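Local atomic coordinates of glutamate--tRNA ligase (Methanothermobacter thermautotrophicus, PDB entry 3AII), a protein that probably attaches glutamate to tRNA(Glu) in two steps, first activating it with ATP and then passing it to the acceptor end of the tRNA. Residues Met172-Tyr175 with Tyr176-Glu180; Glu217-Gln220 with Arg221-Met225; Gln303-Leu306 with Tyr307-Leu310. One frame throughout, in Å; residues are numbered along the deposited sequence. Where two conformers were deposited one is given.

Contact 1 of 3, residues Met172-Tyr175 with Tyr176-Glu180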
# COMPACT_ATOMS: atom_id res chain seq x y z
N MET A 172 3.16 -4.58 27.82
CA MET A 172 4.30 -3.97 28.52
C MET A 172 4.83 -4.81 29.69
O MET A 172 6.04 -4.97 29.84
CB MET A 172 3.97 -2.54 28.96
CG MET A 172 3.47 -1.65 27.84
SD MET A 172 4.76 -1.36 26.61
CE MET A 172 5.94 -0.52 27.65
N GLU A 173 3.94 -5.35 30.53
CA GLU A 173 4.38 -6.12 31.68
C GLU A 173 5.10 -7.39 31.26
O GLU A 173 5.94 -7.92 31.99
CB GLU A 173 3.22 -6.43 32.63
CG GLU A 173 2.58 -5.17 33.19
CD GLU A 173 3.50 -4.42 34.15
OE1 GLU A 173 4.45 -5.05 34.68
OE2 GLU A 173 3.27 -3.21 34.36
N THR A 174 4.77 -7.88 30.07
CA THR A 174 5.45 -9.05 29.54
C THR A 174 6.90 -8.68 29.20
O THR A 174 7.84 -9.41 29.54
CB THR A 174 4.72 -9.58 28.29
OG1 THR A 174 3.42 -10.06 28.68
CG2 THR A 174 5.51 -10.71 27.64
N TYR A 175 7.08 -7.54 28.54
CA TYR A 175 8.45 -7.11 28.22
C TYR A 175 9.24 -6.84 29.50
O TYR A 175 10.43 -7.08 29.54
CB TYR A 175 8.45 -5.88 27.31
CG TYR A 175 7.60 -6.07 26.08
CD1 TYR A 175 7.78 -7.18 25.25
CD2 TYR A 175 6.64 -5.14 25.74
CE1 TYR A 175 7.00 -7.35 24.13
CE2 TYR A 175 5.85 -5.31 24.62
CZ TYR A 175 6.03 -6.42 23.83
OH TYR A 175 5.24 -6.59 22.73
N TYR A 176 8.58 -6.31 30.52
CA TYR A 176 9.27 -6.06 31.80
C TYR A 176 9.65 -7.37 32.48
O TYR A 176 10.76 -7.51 32.99
CB TYR A 176 8.38 -5.22 32.73
CG TYR A 176 8.00 -3.85 32.20
CD1 TYR A 176 8.75 -3.21 31.21
CD2 TYR A 176 6.90 -3.17 32.72
CE1 TYR A 176 8.39 -1.96 30.74
CE2 TYR A 176 6.53 -1.93 32.25
CZ TYR A 176 7.28 -1.32 31.27
OH TYR A 176 6.90 -0.07 30.84
N GLU A 177 8.73 -8.33 32.47
CA GLU A 177 8.97 -9.66 33.03
C GLU A 177 10.19 -10.30 32.38
O GLU A 177 11.08 -10.84 33.07
CB GLU A 177 7.74 -10.55 32.79
CG GLU A 177 7.90 -11.97 33.33
CD GLU A 177 6.78 -12.90 32.86
OE1 GLU A 177 5.73 -12.38 32.42
OE2 GLU A 177 6.96 -14.14 32.91
N TYR A 178 10.24 -10.24 31.06
CA TYR A 178 11.35 -10.87 30.36
C TYR A 178 12.64 -10.06 30.41
O TYR A 178 13.70 -10.62 30.24
CB TYR A 178 10.96 -11.34 28.94
CG TYR A 178 10.13 -12.59 29.07
CD1 TYR A 178 10.74 -13.82 29.20
CD2 TYR A 178 8.75 -12.52 29.17
CE1 TYR A 178 10.00 -14.97 29.38
CE2 TYR A 178 7.99 -13.68 29.36
CZ TYR A 178 8.64 -14.90 29.46
OH TYR A 178 7.90 -16.05 29.64
N THR A 179 12.53 -8.76 30.66
CA THR A 179 13.73 -7.97 30.97
C THR A 179 14.36 -8.45 32.29
O THR A 179 15.58 -8.63 32.37
CB THR A 179 13.42 -6.47 31.07
OG1 THR A 179 13.03 -6.01 29.77
CG2 THR A 179 14.64 -5.69 31.53
N GLU A 180 13.53 -8.62 33.31
CA GLU A 180 13.99 -9.12 34.62
C GLU A 180 14.59 -10.53 34.48
O GLU A 180 15.63 -10.83 35.07
CB GLU A 180 12.86 -9.10 35.65
CG GLU A 180 12.37 -7.69 35.98
CD GLU A 180 11.84 -7.54 37.40
OE1 GLU A 180 11.53 -8.57 38.05
OE2 GLU A 180 11.73 -6.39 37.87
O HOH W 1 4.09 -10.39 32.98
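Tyr176 leans back along the first turn of helix 172-184, where Met172 and Glu173 receive it. Its CB starts 3.7 Å from Glu173 O. CG is anti to the residue's own carbonyl carbon (chi1 -61°), which turns the ring toward the helix start and brings Met172 O over one face, 3.3 Å from Tyr176 CG and displaced toward the rim. The same oxygen also accepts the backbone N-H of Tyr176, with Tyr176 N 3.0 Å from Met172 O. Farther out, Tyr176 CD2 meets Glu173 OE1 at 3.7 Å; the carboxylate approaches at the ring edge and stands almost upright to it, the two planes 85° apart. At the tip, the doubly bent chain of Met172 brings its methyl CE to 3.4 Å from Tyr176 OH. One residue back, Tyr175 O is gripped twice by Thr179, by OG1 at 2.8 Å and by N at 2.9 Å, from opposite faces of the carbonyl plane. This is a common way for a helical threonine to satisfy its hydroxyl. Tyr176 OH is bonded to Val270 O, and Phe226 meets the Tyr176 ring edge-to-face. Tyr175 turns its hydroxyl to Asp281 of helix 274-284, while Thr179 packs on Met254 of strand 252-256, Phe276 of helix 274-284 and Trp222 of helix 215-224, so the helix joins that strand to the two helices.

Contact 2 of 3, residues Glu217-Gln220 with Arg221-Met225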
# COMPACT_ATOMS: atom_id res chain seq x y z
N GLU A 217 21.98 -5.84 41.83
CA GLU A 217 22.41 -4.50 41.46
C GLU A 217 21.70 -4.00 40.19
O GLU A 217 21.16 -2.89 40.15
CB GLU A 217 23.92 -4.44 41.26
CG GLU A 217 24.73 -4.61 42.55
CD GLU A 217 26.23 -4.59 42.28
OE1 GLU A 217 26.93 -3.74 42.86
OE2 GLU A 217 26.70 -5.43 41.48
N ASN A 218 21.70 -4.83 39.15
CA ASN A 218 20.98 -4.50 37.91
C ASN A 218 19.48 -4.39 38.13
O ASN A 218 18.83 -3.55 37.53
CB ASN A 218 21.26 -5.54 36.82
CG ASN A 218 22.55 -5.27 36.06
OD1 ASN A 218 22.80 -4.15 35.62
ND2 ASN A 218 23.36 -6.30 35.89
N LEU A 219 18.93 -5.25 38.97
CA LEU A 219 17.48 -5.26 39.15
C LEU A 219 17.05 -3.96 39.83
O LEU A 219 16.00 -3.40 39.51
CB LEU A 219 17.06 -6.47 39.98
CG LEU A 219 15.57 -6.80 40.03
CD1 LEU A 219 15.08 -7.21 38.64
CD2 LEU A 219 15.28 -7.91 41.06
N GLN A 220 17.86 -3.49 40.77
CA GLN A 220 17.60 -2.22 41.43
C GLN A 220 17.65 -1.06 40.43
O GLN A 220 16.79 -0.18 40.44
CB GLN A 220 18.59 -2.00 42.58
CG GLN A 220 18.57 -0.60 43.16
CD GLN A 220 17.28 -0.29 43.88
OE1 GLN A 220 16.62 -1.19 44.42
NE2 GLN A 220 16.92 0.98 43.91
N ARG A 221 18.66 -1.05 39.56
CA ARG A 221 18.76 -0.00 38.54
C ARG A 221 17.58 -0.07 37.58
O ARG A 221 17.08 0.96 37.13
CB ARG A 221 20.04 -0.15 37.73
CG ARG A 221 21.33 0.16 38.49
CD ARG A 221 22.45 0.30 37.48
NE ARG A 221 23.69 0.83 38.05
CZ ARG A 221 24.73 1.21 37.32
NH1 ARG A 221 24.67 1.13 36.00
NH2 ARG A 221 25.82 1.69 37.91
N TRP A 222 17.17 -1.29 37.27
CA TRP A 222 16.03 -1.51 36.37
C TRP A 222 14.79 -0.87 36.97
O TRP A 222 14.08 -0.12 36.30
CB TRP A 222 15.83 -3.02 36.11
CG TRP A 222 14.48 -3.41 35.55
CD1 TRP A 222 13.54 -4.21 36.15
CD2 TRP A 222 13.92 -3.01 34.30
NE1 TRP A 222 12.44 -4.34 35.35
CE2 TRP A 222 12.64 -3.62 34.20
CE3 TRP A 222 14.37 -2.21 33.24
CZ2 TRP A 222 11.82 -3.45 33.09
CZ3 TRP A 222 13.55 -2.04 32.14
CH2 TRP A 222 12.28 -2.65 32.07
N ARG A 223 14.54 -1.14 38.25
CA ARG A 223 13.34 -0.62 38.89
C ARG A 223 13.40 0.89 38.96
O ARG A 223 12.37 1.58 38.85
CB ARG A 223 13.17 -1.26 40.28
CG ARG A 223 12.74 -2.72 40.17
CD ARG A 223 12.40 -3.33 41.53
NE ARG A 223 11.76 -4.63 41.36
CZ ARG A 223 12.16 -5.75 41.96
NH1 ARG A 223 13.19 -5.73 42.79
NH2 ARG A 223 11.52 -6.89 41.72
N GLU A 224 14.60 1.42 39.07
CA GLU A 224 14.77 2.87 39.15
C GLU A 224 14.44 3.56 37.84
O GLU A 224 14.00 4.71 37.84
CB GLU A 224 16.20 3.21 39.55
CG GLU A 224 16.55 2.80 40.97
CD GLU A 224 18.01 3.06 41.28
OE1 GLU A 224 18.47 2.62 42.35
OE2 GLU A 224 18.68 3.69 40.44
N MET A 225 14.63 2.86 36.72
CA MET A 225 14.35 3.45 35.41
C MET A 225 12.93 3.99 35.30
O MET A 225 12.67 4.91 34.55
CB MET A 225 14.62 2.46 34.28
CG MET A 225 16.10 2.21 34.03
SD MET A 225 16.43 1.03 32.69
CE MET A 225 15.72 1.87 31.28
O HOH W 2 15.07 -3.86 43.70
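Helix 215-224 runs beside the four-cysteine zinc site of the catalytic domain, and within it Gln220 reaches forward one turn to Glu224 while Leu219 does the same to Arg223. Gln220 sends CG anti to its backbone N (chi1 169°) and then bends at chi2, which swings the amide over toward Glu224. Its NE2 donates to Glu224 OE1 at 2.7 Å in a nearly straight bond (166°). The acceptor uses its anti lone pair and lies close to the amide plane, although amide and carboxylate are turned 68° apart. At the other end of that amide, a water donates to Gln220 OE1 at 3.2 Å and accepts from Arg223 NH1 at 2.8 Å, so both ends of the amide have a partner, which probably limits its rotation. The extended chain of Arg223 crosses Leu219 at a slant: CG of the leucine lies over one face of the guanidinium, offset toward the rim, and Leu219 CD2 comes within 3.5 Å of Arg223 NH1. The other methyl, Leu219 CD1, touches Trp222 CD1 at 4.2 Å. On the inner side, Asn218 OD1 and Arg221 NH1 bond to the backbone N and O of Val190, next to the zinc ligand Cys191. A polar i to i+4 pair, Gln220 with Glu224, on the outside and a tryptophan buried against strands 188-191 and 234-237 mark a typical amphipathic helix laid on a sheet.

Contact 3 of 3, residues Gln303-Leu306 with Tyr307-Leu310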
# COMPACT_ATOMS: atom_id res chain seq x y z
N GLN A 303 18.96 -10.25 17.56
CA GLN A 303 17.99 -11.06 18.30
C GLN A 303 18.53 -12.42 18.72
O GLN A 303 18.18 -12.94 19.78
CB GLN A 303 16.73 -11.24 17.46
CG GLN A 303 16.06 -9.92 17.11
CD GLN A 303 14.84 -10.10 16.23
OE1 GLN A 303 14.41 -9.17 15.54
NE2 GLN A 303 14.27 -11.30 16.25
N GLU A 304 19.39 -13.00 17.89
CA GLU A 304 19.99 -14.29 18.22
C GLU A 304 20.58 -14.33 19.63
O GLU A 304 20.47 -15.34 20.33
CB GLU A 304 21.02 -14.69 17.15
CG GLU A 304 20.39 -15.12 15.84
CD GLU A 304 21.40 -15.35 14.73
OE1 GLU A 304 22.61 -15.08 14.94
OE2 GLU A 304 20.98 -15.80 13.64
N TYR A 305 21.17 -13.22 20.08
CA TYR A 305 21.74 -13.15 21.43
C TYR A 305 20.70 -13.27 22.53
O TYR A 305 20.95 -13.84 23.58
CB TYR A 305 22.53 -11.85 21.62
CG TYR A 305 23.84 -11.85 20.87
CD1 TYR A 305 23.94 -11.27 19.61
CD2 TYR A 305 24.97 -12.42 21.42
CE1 TYR A 305 25.13 -11.28 18.91
CE2 TYR A 305 26.17 -12.43 20.73
CZ TYR A 305 26.24 -11.86 19.49
OH TYR A 305 27.43 -11.86 18.81
N LEU A 306 19.52 -12.71 22.27
CA LEU A 306 18.41 -12.78 23.21
C LEU A 306 17.93 -14.20 23.36
O LEU A 306 17.77 -14.70 24.48
CB LEU A 306 17.24 -11.93 22.72
CG LEU A 306 17.33 -10.43 22.88
CD1 LEU A 306 16.10 -9.80 22.25
CD2 LEU A 306 17.42 -10.06 24.35
N TYR A 307 17.69 -14.86 22.23
CA TYR A 307 17.24 -16.25 22.22
C TYR A 307 18.27 -17.10 22.96
O TYR A 307 17.93 -17.91 23.81
CB TYR A 307 17.08 -16.78 20.79
CG TYR A 307 15.84 -16.30 20.06
CD1 TYR A 307 14.62 -16.94 20.25
CD2 TYR A 307 15.90 -15.23 19.18
CE1 TYR A 307 13.48 -16.52 19.57
CE2 TYR A 307 14.75 -14.79 18.49
CZ TYR A 307 13.55 -15.45 18.70
OH TYR A 307 12.42 -15.04 18.03
N ARG A 308 19.54 -16.88 22.63
CA ARG A 308 20.65 -17.55 23.30
C ARG A 308 20.59 -17.42 24.82
O ARG A 308 20.60 -18.42 25.57
CB ARG A 308 21.97 -16.93 22.82
CG ARG A 308 22.48 -17.44 21.49
CD ARG A 308 23.88 -16.90 21.26
NE ARG A 308 24.64 -16.83 22.51
CZ ARG A 308 25.88 -16.36 22.60
NH1 ARG A 308 26.50 -16.32 23.77
NH2 ARG A 308 26.50 -15.93 21.51
N HIS A 309 20.55 -16.18 25.29
CA HIS A 309 20.58 -15.90 26.72
C HIS A 309 19.39 -16.46 27.46
O HIS A 309 19.52 -16.87 28.61
CB HIS A 309 20.66 -14.40 26.98
CG HIS A 309 22.02 -13.82 26.73
ND1 HIS A 309 23.17 -14.43 27.19
CD2 HIS A 309 22.41 -12.68 26.12
CE1 HIS A 309 24.22 -13.70 26.85
NE2 HIS A 309 23.78 -12.63 26.20
N LEU A 310 18.23 -16.48 26.81
CA LEU A 310 17.01 -16.96 27.45
C LEU A 310 16.81 -18.48 27.29
O LEU A 310 15.88 -19.06 27.86
CB LEU A 310 15.81 -16.18 26.91
CG LEU A 310 15.76 -14.71 27.38
CD1 LEU A 310 14.79 -13.88 26.53
CD2 LEU A 310 15.41 -14.62 28.86
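Glu304 CA lies at the edge of the Tyr307 ring, near its plane, while Gln303 O approaches obliquely, 3.3 Å from Tyr307 CD2. This is i to i+3 and i to i+4 packing along helix 299-310 of the synthetase catalytic domain. The amide of Gln303 runs alongside the same ring, pointing the same way with its plane 29° from it, and its NE2 is 4.2 Å from Tyr307 CE2. The oxygen of that amide is bonded to Asn275 ND2, which probably limits how far the amide turns. The second flat pair is Tyr305 and Arg308. Arg308 has two conformers; in one of them, so only tentatively, Tyr305 CD2 lies over one face of the guanidinium and Arg308 NH2 is 3.6 Å from Tyr305 CE2; the planes are 38° apart, so this is a slanted approach and not a true stack. The third flat group, the His309 imidazole, leans obliquely on the backbone, with His309 CD2 3.2 Å from Tyr305 O. Its NE2 is bonded to Lys238 O, which ties the ring to the chain after strand 234-237. Tyr307 itself reaches Asp282 of helix 274-284 and Pro315. With an alanine in place of Tyr307, the Gln303 amide would probably lose its flat neighbour and a gap would be likely to open toward Asp282 and Pro315. The backbone N-H of Tyr307 points almost straight at its acceptor, Tyr307 N to Gln303 O being 3.2 Å with an angle of 166° at the hydrogen.

Contacts 1 and 2 touch, with centres about 13 Å apart: Trp222 packs against helix 172-184, its CZ2 3.6 Å from Tyr176 CD1 and its CD1 3.3 Å from Glu180 OE2. Contact 3 lies on another flank of helix 172-184, its centre about 15 Å from that of contact 1 and about 21 Å from that of contact 2. Nearest atoms of contacts 1 and 3 are about 5 Å apart; Leu182, farther along the same helix, bridges them by packing on Leu306, His309 and Leu310. The bound zinc belongs to the contact 2 side, about 5 Å from the side chain of Arg221. None of the three includes the 'HIGH' motif residues.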